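Local coordinates for protein glucanase (Clostridium thermocellum, PDB 5GXX) that probably hydrolyses internal beta-1,4-glucosidic bonds of cellulose, as a calcium-binding family 9 endoglucanase of the cellulosome with an attached cellulose-binding domain, at residues I453-D458 with Q553-A558; L467-R470 with R476-K479; S223-L228 with K262-K267. The protein carries 1 engineered substitution. All coordinates share one frame; numbering follows the deposited sequence.

Contact 1 of 3, residues I453-D458 with Q553-A558; sequences INQASD and QFRIAA
Asn454 and Gln553 lie across from each other, ND2 of Asn454 3.4 Å from OE1 of Gln553, with the two amide planes turned 42° apart. One step along, OE1 of Gln455 stands 3.8 Å from NH2 of Arg555, its amide almost perpendicular (80°) to the guanidinium. The firmer polar partner sits between these pairs: Glu462, whose OE2 is hydrogen-bonded to ND2 of Asn454 while its OE1 forms a salt bridge with NH2 of Arg555. Polar amides and a guanidinium suit a surface that carries Glu462, and the long chains of Gln455, Gln553 and Arg555 help them reach over the intervening strand. Strands 447-456 and 549-557 both run antiparallel to strand 460-469 and lie on its two flanks in one sheet of the beta sandwich of the cellulose-binding domain. Arg555 manages the reach by bending its chain at chi3 (-64°), and Phe460 of the central strand holds it further through a cation-pi contact. On the opposite side of strand 549-557, Phe554 and Ile556 pack instead against strands 481-488 and 527-534 of the other sheet. Further out, the backbone sets the direction of the first strand's side chains: Asn454 and Gln455 both face Glu462 in a classic beta bulge, which lets two successive side chains point toward strand 549-557. Gln553 is steadied through NE2 by Glu551, and Asp514 of the second subunit packs on Arg555.

Contact 2 of 3, residues L467-R470 with R476-K479; sequences LNNR and RLIK
Asn469 reaches from the end of its strand to the backbone of Arg476, donating from ND2 to Arg476 O at 3.0 Å. The bond is nearly straight, 171° at the hydrogen; the donor lies in the carbonyl plane, and the carbonyl oxygen lies close to the plane of the Asn469 amide. With CG anti to the backbone N (chi1 -180°), the buried amide is carried toward the loop, where an asparagine can serve as donor and acceptor at once: ND2 also bonds Ile540 O, and OD1 pairs with Ser471 OG, which fixes the rotation of the group. The remainder of the contact is looser. The side chain of Leu477 comes no nearer than 4.5 Å, CD2 to ND2 of Asn469, and a water accepts a 2.9 Å bond from Ile478 N but only a weak one from Asn469 ND2. Arg476 turns its guanidinium to Glu446, and Arg470 points away, its NE and NH2 both gripping Asn468 OD1 from one face of that amide. Lys479 instead touches Gln560 of the second subunit. The asparagine at the end of strand 460-469 thus holds the irregular loop leading to strand 481-488, a crossover from one sheet of the cellulose-binding sandwich to the other.

Contact 3 of 3, residues S223-L228 with K262-K267; sequences SYTPKL and KEEYHK. Engineered in segment 223-228: Thr225 (natural residue Ile).
Thr225 meets Glu264 and Tyr265 mainly through a shared water, at the point where helix 215-224 gives way to a 3-10 turn. Ser223, near the end of helix 215-224, turns its hydroxyl back to Lys220 O; OG also lies 4.0 Å above one face of the Tyr224 ring, offset toward the rim. Tyr224 itself points to the other side, packing on Trp198, Leu201 and Ser205 while its OH bonds Asp176, a suitable use of a large ring with a polar tip. Thr225 is engineered, replacing the natural isoleucine. With chi1 at 59°, CG2 stands beside the backbone N and faces the second helix, and OG1 bonds back to Glu222 O. The methyl approaches the Tyr265 ring at its edge, near the ring plane, CG2 lying 4.3 Å from CE1. OG1 is 2.7 Å from the water, which donates to Glu264 OE2 at 2.5 Å and to Tyr265 OH at 2.7 Å. The carboxylate and phenol are thus joined by a single bridging molecule, while CG of Glu264 sits 3.7 Å above the Tyr265 ring plane, over its centre. Glu222 adds a second tie, bonding Tyr265 OH and forming a salt bridge with Lys262, the N-cap residue of helix 263-276. Pro226, having no backbone N-H to donate, fits in a 3-10 turn, closed by Lys227 N to Tyr224 O at 2.9 Å. Leu228 ends the segment buried against Ile237. The contact joins the end of helix 215-224 to the start of helix 263-276 in the catalytic domain, which in family 9 is an (alpha/alpha)6 barrel; helix 249-260 packs on Tyr265, and helix 198-212 lies against Tyr224.

Overall arrangement
From the N terminus, contact 3 closes first, bringing 262-267 back to 223-228 across an excursion that contains helix 249-260 within the catalytic domain. The chain then finishes that domain and enters the cellulose-binding sandwich, where contact 1 opens at 453-458. Before it closes at 553-558, contact 2 opens and shuts a short loop, 467-470 with 476-479, so contact 2 is nested inside contact 1 and none of the loops cross. Strand 460-469 lies between the two strands of contact 1 and carries the first segment of contact 2, the centres 26 Å apart. Contact 3 lies on the opposite side of the chain's centre, 82 Å from contact 1 and 58 Å from contact 2 between centres.

Contact 1 of 3, residues I453-D458 with Q553-A558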
loop_
_atom_site.group_PDB
_atom_site.type_symbol
_atom_site.label_atom_id
_atom_site.label_comp_id
_atom_site.label_asym_id
_atom_site.label_seq_id
_atom_site.Cartn_x
_atom_site.Cartn_y
_atom_site.Cartn_z
ATOM N N ILE A 453 8.780 2.816 21.840
ATOM C CA ILE A 453 8.430 1.514 22.394
ATOM C C ILE A 453 7.268 0.987 21.560
ATOM O O ILE A 453 6.179 1.574 21.539
ATOM C CB ILE A 453 8.046 1.614 23.873
ATOM C CG1 ILE A 453 9.224 2.161 24.674
ATOM C CG2 ILE A 453 7.610 0.243 24.385
ATOM C CD1 ILE A 453 8.818 2.868 25.957
ATOM N N ASN A 454 7.518 -0.089 20.822
ATOM C CA ASN A 454 6.485 -0.658 19.969
ATOM C C ASN A 454 5.570 -1.587 20.773
ATOM O O ASN A 454 4.369 -1.688 20.509
ATOM C CB ASN A 454 7.110 -1.360 18.764
ATOM C CG ASN A 454 6.145 -1.493 17.601
ATOM O OD1 ASN A 454 5.626 -0.503 17.088
ATOM N ND2 ASN A 454 5.900 -2.725 17.183
ATOM N N GLN A 455 6.155 -2.254 21.760
ATOM C CA GLN A 455 5.417 -3.083 22.706
ATOM C C GLN A 455 6.337 -3.366 23.881
ATOM O O GLN A 455 7.512 -3.689 23.700
ATOM C CB GLN A 455 5.000 -4.411 22.072
ATOM C CG GLN A 455 3.936 -5.155 22.871
ATOM C CD GLN A 455 3.535 -6.482 22.244
ATOM O OE1 GLN A 455 3.771 -6.724 21.056
ATOM N NE2 GLN A 455 2.919 -7.349 23.043
ATOM N N ALA A 456 5.789 -3.256 25.086
ATOM C CA ALA A 456 6.511 -3.611 26.300
ATOM C C ALA A 456 5.799 -4.818 26.900
ATOM O O ALA A 456 4.583 -4.945 26.790
ATOM C CB ALA A 456 6.512 -2.447 27.276
ATOM N N SER A 457 6.563 -5.708 27.519
ATOM C CA SER A 457 5.994 -6.909 28.106
ATOM C C SER A 457 6.803 -7.279 29.341
ATOM O O SER A 457 7.928 -6.813 29.495
ATOM C CB SER A 457 6.027 -8.016 27.060
ATOM O OG SER A 457 6.077 -9.301 27.644
ATOM N N ASP A 458 6.264 -8.112 30.230
ATOM C CA ASP A 458 7.085 -8.497 31.375
ATOM C C ASP A 458 8.276 -9.378 30.995
ATOM O O ASP A 458 9.147 -9.632 31.821
ATOM C CB ASP A 458 6.287 -9.039 32.572
ATOM C CG ASP A 458 5.282 -10.102 32.193
ATOM O OD1 ASP A 458 5.458 -10.758 31.142
ATOM O OD2 ASP A 458 4.318 -10.285 32.973
ATOM N N GLN A 553 11.688 -3.040 13.234
ATOM C CA GLN A 553 11.069 -3.348 14.522
ATOM C C GLN A 553 11.803 -4.564 15.041
ATOM O O GLN A 553 11.799 -5.620 14.411
ATOM C CB GLN A 553 9.565 -3.617 14.396
ATOM C CG GLN A 553 8.759 -2.354 14.089
ATOM C CD GLN A 553 7.364 -2.633 13.582
ATOM O OE1 GLN A 553 6.733 -3.617 13.970
ATOM N NE2 GLN A 553 6.863 -1.748 12.725
ATOM N N PHE A 554 12.475 -4.405 16.175
ATOM C CA PHE A 554 13.196 -5.529 16.754
ATOM C C PHE A 554 12.725 -5.778 18.172
ATOM O O PHE A 554 12.291 -4.855 18.869
ATOM C CB PHE A 554 14.715 -5.333 16.668
ATOM C CG PHE A 554 15.233 -4.102 17.367
ATOM C CD1 PHE A 554 15.589 -4.142 18.704
ATOM C CD2 PHE A 554 15.409 -2.913 16.669
ATOM C CE1 PHE A 554 16.102 -3.025 19.345
ATOM C CE2 PHE A 554 15.909 -1.780 17.300
ATOM C CZ PHE A 554 16.260 -1.829 18.639
ATOM N N ARG A 555 12.784 -7.046 18.558
ATOM C CA ARG A 555 12.385 -7.473 19.892
ATOM C C ARG A 555 13.568 -8.149 20.577
ATOM O O ARG A 555 14.262 -8.968 19.961
ATOM C CB ARG A 555 11.207 -8.448 19.773
ATOM C CG ARG A 555 10.651 -8.942 21.103
ATOM C CD ARG A 555 9.526 -9.975 20.925
ATOM N NE ARG A 555 8.371 -9.377 20.263
ATOM C CZ ARG A 555 7.154 -9.915 20.230
ATOM N NH1 ARG A 555 6.912 -11.063 20.841
ATOM N NH2 ARG A 555 6.170 -9.282 19.600
ATOM N N ILE A 556 13.791 -7.793 21.840
ATOM C CA ILE A 556 14.798 -8.434 22.684
ATOM C C ILE A 556 14.020 -9.048 23.846
ATOM O O ILE A 556 13.345 -8.337 24.581
ATOM C CB ILE A 556 15.840 -7.395 23.145
ATOM C CG1 ILE A 556 16.461 -6.690 21.932
ATOM C CG2 ILE A 556 16.911 -8.049 24.024
ATOM C CD1 ILE A 556 17.056 -5.316 22.230
ATOM N N ALA A 557 14.074 -10.371 23.976
ATOM C CA ALA A 557 13.128 -11.088 24.842
ATOM C C ALA A 557 13.816 -12.094 25.755
ATOM O O ALA A 557 14.630 -12.897 25.308
ATOM C CB ALA A 557 12.066 -11.802 24.010
ATOM N N ALA A 558 13.488 -12.019 27.037
ATOM C CA ALA A 558 13.734 -13.110 27.976
ATOM C C ALA A 558 12.661 -14.170 27.739
ATOM O O ALA A 558 11.668 -13.899 27.062
ATOM C CB ALA A 558 13.646 -12.584 29.381
#

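Contact 2 of 3, residues L467-R470 with R476-K479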
loop_
_atom_site.group_PDB
_atom_site.type_symbol
_atom_site.label_atom_id
_atom_site.label_comp_id
_atom_site.label_asym_id
_atom_site.label_seq_id
_atom_site.Cartn_x
_atom_site.Cartn_y
_atom_site.Cartn_z
ATOM N N LEU A 467 16.181 4.823 11.202
ATOM C CA LEU A 467 17.495 5.452 10.998
ATOM C C LEU A 467 17.357 6.467 9.863
ATOM O O LEU A 467 17.046 6.110 8.722
ATOM C CB LEU A 467 18.566 4.411 10.676
ATOM C CG LEU A 467 19.958 5.008 10.401
ATOM C CD1 LEU A 467 20.502 5.816 11.577
ATOM C CD2 LEU A 467 20.947 3.923 9.991
ATOM N N ASN A 468 17.574 7.732 10.207
ATOM C CA ASN A 468 17.323 8.882 9.336
ATOM C C ASN A 468 18.581 9.402 8.632
ATOM O O ASN A 468 19.629 9.551 9.251
ATOM C CB ASN A 468 16.748 10.051 10.149
ATOM C CG ASN A 468 15.269 9.907 10.451
ATOM O OD1 ASN A 468 14.448 10.666 9.938
ATOM N ND2 ASN A 468 14.921 8.973 11.333
ATOM N N ASN A 469 18.437 9.725 7.351
ATOM C CA ASN A 469 19.371 10.609 6.644
ATOM C C ASN A 469 18.641 11.852 6.154
ATOM O O ASN A 469 18.015 11.842 5.087
ATOM C CB ASN A 469 20.018 9.889 5.455
ATOM C CG ASN A 469 21.004 10.770 4.685
ATOM O OD1 ASN A 469 21.132 11.965 4.957
ATOM N ND2 ASN A 469 21.671 10.191 3.692
ATOM N N ARG A 470 18.749 12.910 6.952
ATOM C CA ARG A 470 18.235 14.232 6.592
ATOM C C ARG A 470 19.412 15.186 6.423
ATOM O O ARG A 470 19.355 16.368 6.796
ATOM C CB ARG A 470 17.228 14.747 7.613
ATOM C CG ARG A 470 16.131 13.745 7.981
ATOM C CD ARG A 470 15.090 14.419 8.852
ATOM N NE ARG A 470 14.217 13.409 9.448
ATOM C CZ ARG A 470 13.218 13.654 10.292
ATOM N NH1 ARG A 470 12.888 14.897 10.626
ATOM N NH2 ARG A 470 12.518 12.631 10.774
ATOM N N ARG A 476 24.248 14.267 1.598
ATOM C CA ARG A 476 25.283 13.286 1.289
ATOM C C ARG A 476 24.797 11.893 1.635
ATOM O O ARG A 476 23.756 11.734 2.266
ATOM C CB ARG A 476 26.593 13.599 2.036
ATOM C CG ARG A 476 26.481 13.573 3.546
ATOM C CD ARG A 476 27.728 14.168 4.235
ATOM N NE ARG A 476 27.622 14.138 5.693
ATOM C CZ ARG A 476 26.909 14.992 6.421
ATOM N NH1 ARG A 476 26.229 15.987 5.854
ATOM N NH2 ARG A 476 26.890 14.867 7.738
ATOM N N LEU A 477 25.602 10.923 1.227
ATOM C CA LEU A 477 25.316 9.501 1.361
ATOM C C LEU A 477 26.421 8.870 2.196
ATOM O O LEU A 477 27.615 9.106 1.956
ATOM C CB LEU A 477 25.302 8.869 -0.033
ATOM C CG LEU A 477 24.295 9.531 -0.980
ATOM C CD1 LEU A 477 24.516 9.057 -2.404
ATOM C CD2 LEU A 477 22.831 9.349 -0.572
ATOM N N ILE A 478 26.015 8.092 3.202
ATOM C CA ILE A 478 26.940 7.293 4.001
ATOM C C ILE A 478 26.602 5.814 3.826
ATOM O O ILE A 478 25.482 5.373 4.119
ATOM C CB ILE A 478 26.918 7.666 5.506
ATOM C CG1 ILE A 478 27.355 9.124 5.716
ATOM C CG2 ILE A 478 27.823 6.729 6.291
ATOM C CD1 ILE A 478 27.158 9.684 7.136
ATOM N N LYS A 479 27.587 5.035 3.391
ATOM C CA LYS A 479 27.336 3.608 3.169
ATOM C C LYS A 479 27.366 2.776 4.455
ATOM O O LYS A 479 26.480 1.947 4.678
ATOM C CB LYS A 479 28.299 3.047 2.117
ATOM C CG LYS A 479 28.033 1.597 1.696
ATOM C CD LYS A 479 29.183 1.048 0.861
ATOM C CE LYS A 479 28.901 -0.350 0.319
ATOM N NZ LYS A 479 28.397 -1.364 1.289
HETATM O O HOH W 1 23.287 7.369 3.710
#

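Contact 3 of 3, residues S223-L228 with K262-K267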
loop_
_atom_site.group_PDB
_atom_site.type_symbol
_atom_site.label_atom_id
_atom_site.label_comp_id
_atom_site.label_asym_id
_atom_site.label_seq_id
_atom_site.Cartn_x
_atom_site.Cartn_y
_atom_site.Cartn_z
ATOM N N SER A 223 25.999 42.018 -41.703
ATOM C CA SER A 223 25.177 41.237 -42.623
ATOM C C SER A 223 23.949 40.593 -41.972
ATOM O O SER A 223 22.992 40.224 -42.654
ATOM C CB SER A 223 26.032 40.163 -43.306
ATOM O OG SER A 223 26.084 38.953 -42.568
ATOM N N TYR A 224 23.973 40.436 -40.652
ATOM C CA TYR A 224 22.865 39.783 -39.961
ATOM C C TYR A 224 21.731 40.737 -39.612
ATOM O O TYR A 224 20.608 40.281 -39.389
ATOM C CB TYR A 224 23.327 39.092 -38.674
ATOM C CG TYR A 224 24.372 38.016 -38.861
ATOM C CD1 TYR A 224 24.158 36.935 -39.712
ATOM C CD2 TYR A 224 25.565 38.064 -38.148
ATOM C CE1 TYR A 224 25.125 35.948 -39.873
ATOM C CE2 TYR A 224 26.533 37.076 -38.299
ATOM C CZ TYR A 224 26.309 36.026 -39.167
ATOM O OH TYR A 224 27.280 35.045 -39.297
ATOM N N THR A 225 22.008 42.038 -39.569
ATOM C CA THR A 225 20.996 42.980 -39.082
ATOM C C THR A 225 19.680 42.981 -39.866
ATOM O O THR A 225 18.619 43.036 -39.255
ATOM C CB THR A 225 21.526 44.417 -38.848
ATOM O OG1 THR A 225 22.060 44.958 -40.063
ATOM C CG2 THR A 225 22.609 44.418 -37.784
ATOM N N PRO A 226 19.720 42.857 -41.208
ATOM C CA PRO A 226 18.466 42.783 -41.964
ATOM C C PRO A 226 17.644 41.516 -41.740
ATOM O O PRO A 226 16.468 41.486 -42.101
ATOM C CB PRO A 226 18.936 42.846 -43.422
ATOM C CG PRO A 226 20.240 43.553 -43.337
ATOM C CD PRO A 226 20.869 42.964 -42.126
ATOM N N LYS A 227 18.249 40.495 -41.139
ATOM C CA LYS A 227 17.586 39.232 -40.801
ATOM C C LYS A 227 16.927 39.230 -39.414
ATOM O O LYS A 227 16.169 38.317 -39.054
ATOM C CB LYS A 227 18.592 38.080 -40.895
ATOM C CG LYS A 227 19.344 38.019 -42.234
ATOM C CD LYS A 227 18.405 37.750 -43.410
ATOM C CE LYS A 227 17.756 36.370 -43.346
ATOM N NZ LYS A 227 16.920 36.109 -44.554
ATOM N N LEU A 228 17.207 40.264 -38.629
ATOM C CA LEU A 228 16.611 40.345 -37.300
ATOM C C LEU A 228 15.118 40.599 -37.432
ATOM O O LEU A 228 14.664 41.173 -38.426
ATOM C CB LEU A 228 17.248 41.470 -36.482
ATOM C CG LEU A 228 18.742 41.328 -36.188
ATOM C CD1 LEU A 228 19.274 42.628 -35.613
ATOM C CD2 LEU A 228 19.041 40.156 -35.273
ATOM N N LYS A 262 28.367 54.192 -36.222
ATOM C CA LYS A 262 27.309 54.375 -37.208
ATOM C C LYS A 262 25.985 54.782 -36.564
ATOM O O LYS A 262 25.627 54.310 -35.476
ATOM C CB LYS A 262 27.116 53.128 -38.076
ATOM C CG LYS A 262 28.193 52.927 -39.137
ATOM C CD LYS A 262 28.222 51.500 -39.650
ATOM C CE LYS A 262 27.268 51.305 -40.816
ATOM N NZ LYS A 262 27.635 50.065 -41.567
ATOM N N GLU A 263 25.277 55.673 -37.251
ATOM C CA GLU A 263 24.059 56.282 -36.731
ATOM C C GLU A 263 22.904 55.286 -36.629
ATOM O O GLU A 263 22.074 55.396 -35.722
ATOM C CB GLU A 263 23.692 57.511 -37.576
ATOM C CG GLU A 263 22.321 58.113 -37.307
ATOM C CD GLU A 263 22.198 58.783 -35.949
ATOM O OE1 GLU A 263 23.212 58.906 -35.216
ATOM O OE2 GLU A 263 21.054 59.180 -35.625
ATOM N N GLU A 264 22.855 54.308 -37.534
ATOM C CA GLU A 264 21.820 53.272 -37.460
ATOM C C GLU A 264 21.797 52.549 -36.107
ATOM O O GLU A 264 20.725 52.204 -35.606
ATOM C CB GLU A 264 21.932 52.281 -38.622
ATOM C CG GLU A 264 23.094 51.311 -38.504
ATOM C CD GLU A 264 23.256 50.452 -39.740
ATOM O OE1 GLU A 264 23.705 50.987 -40.774
ATOM O OE2 GLU A 264 22.961 49.241 -39.672
ATOM N N TYR A 265 22.971 52.338 -35.518
ATOM C CA TYR A 265 23.083 51.614 -34.253
ATOM C C TYR A 265 22.712 52.533 -33.092
ATOM O O TYR A 265 22.148 52.084 -32.090
ATOM C CB TYR A 265 24.475 51.014 -34.060
ATOM C CG TYR A 265 24.846 50.074 -35.185
ATOM C CD1 TYR A 265 24.063 48.955 -35.449
ATOM C CD2 TYR A 265 25.953 50.312 -35.996
ATOM C CE1 TYR A 265 24.364 48.089 -36.478
ATOM C CE2 TYR A 265 26.263 49.446 -37.047
ATOM C CZ TYR A 265 25.460 48.344 -37.275
ATOM O OH TYR A 265 25.726 47.464 -38.299
ATOM N N HIS A 266 23.047 53.813 -33.230
ATOM C CA HIS A 266 22.698 54.808 -32.223
ATOM C C HIS A 266 21.201 55.079 -32.196
ATOM O O HIS A 266 20.589 55.147 -31.120
ATOM C CB HIS A 266 23.500 56.103 -32.411
ATOM C CG HIS A 266 24.904 56.000 -31.917
ATOM N ND1 HIS A 266 25.223 55.984 -30.576
ATOM C CD2 HIS A 266 26.079 55.888 -32.584
ATOM C CE1 HIS A 266 26.531 55.871 -30.433
ATOM N NE2 HIS A 266 27.072 55.802 -31.639
ATOM N N LYS A 267 20.605 55.182 -33.378
ATOM C CA LYS A 267 19.164 55.329 -33.501
ATOM C C LYS A 267 18.440 54.171 -32.826
ATOM O O LYS A 267 17.475 54.410 -32.079
ATOM C CB LYS A 267 18.729 55.437 -34.964
ATOM C CG LYS A 267 17.227 55.483 -35.185
ATOM C CD LYS A 267 16.880 55.739 -36.648
ATOM C CE LYS A 267 15.373 55.853 -36.823
ATOM N NZ LYS A 267 15.033 56.444 -38.146
HETATM O O HOH W 2 23.813 46.978 -40.143
#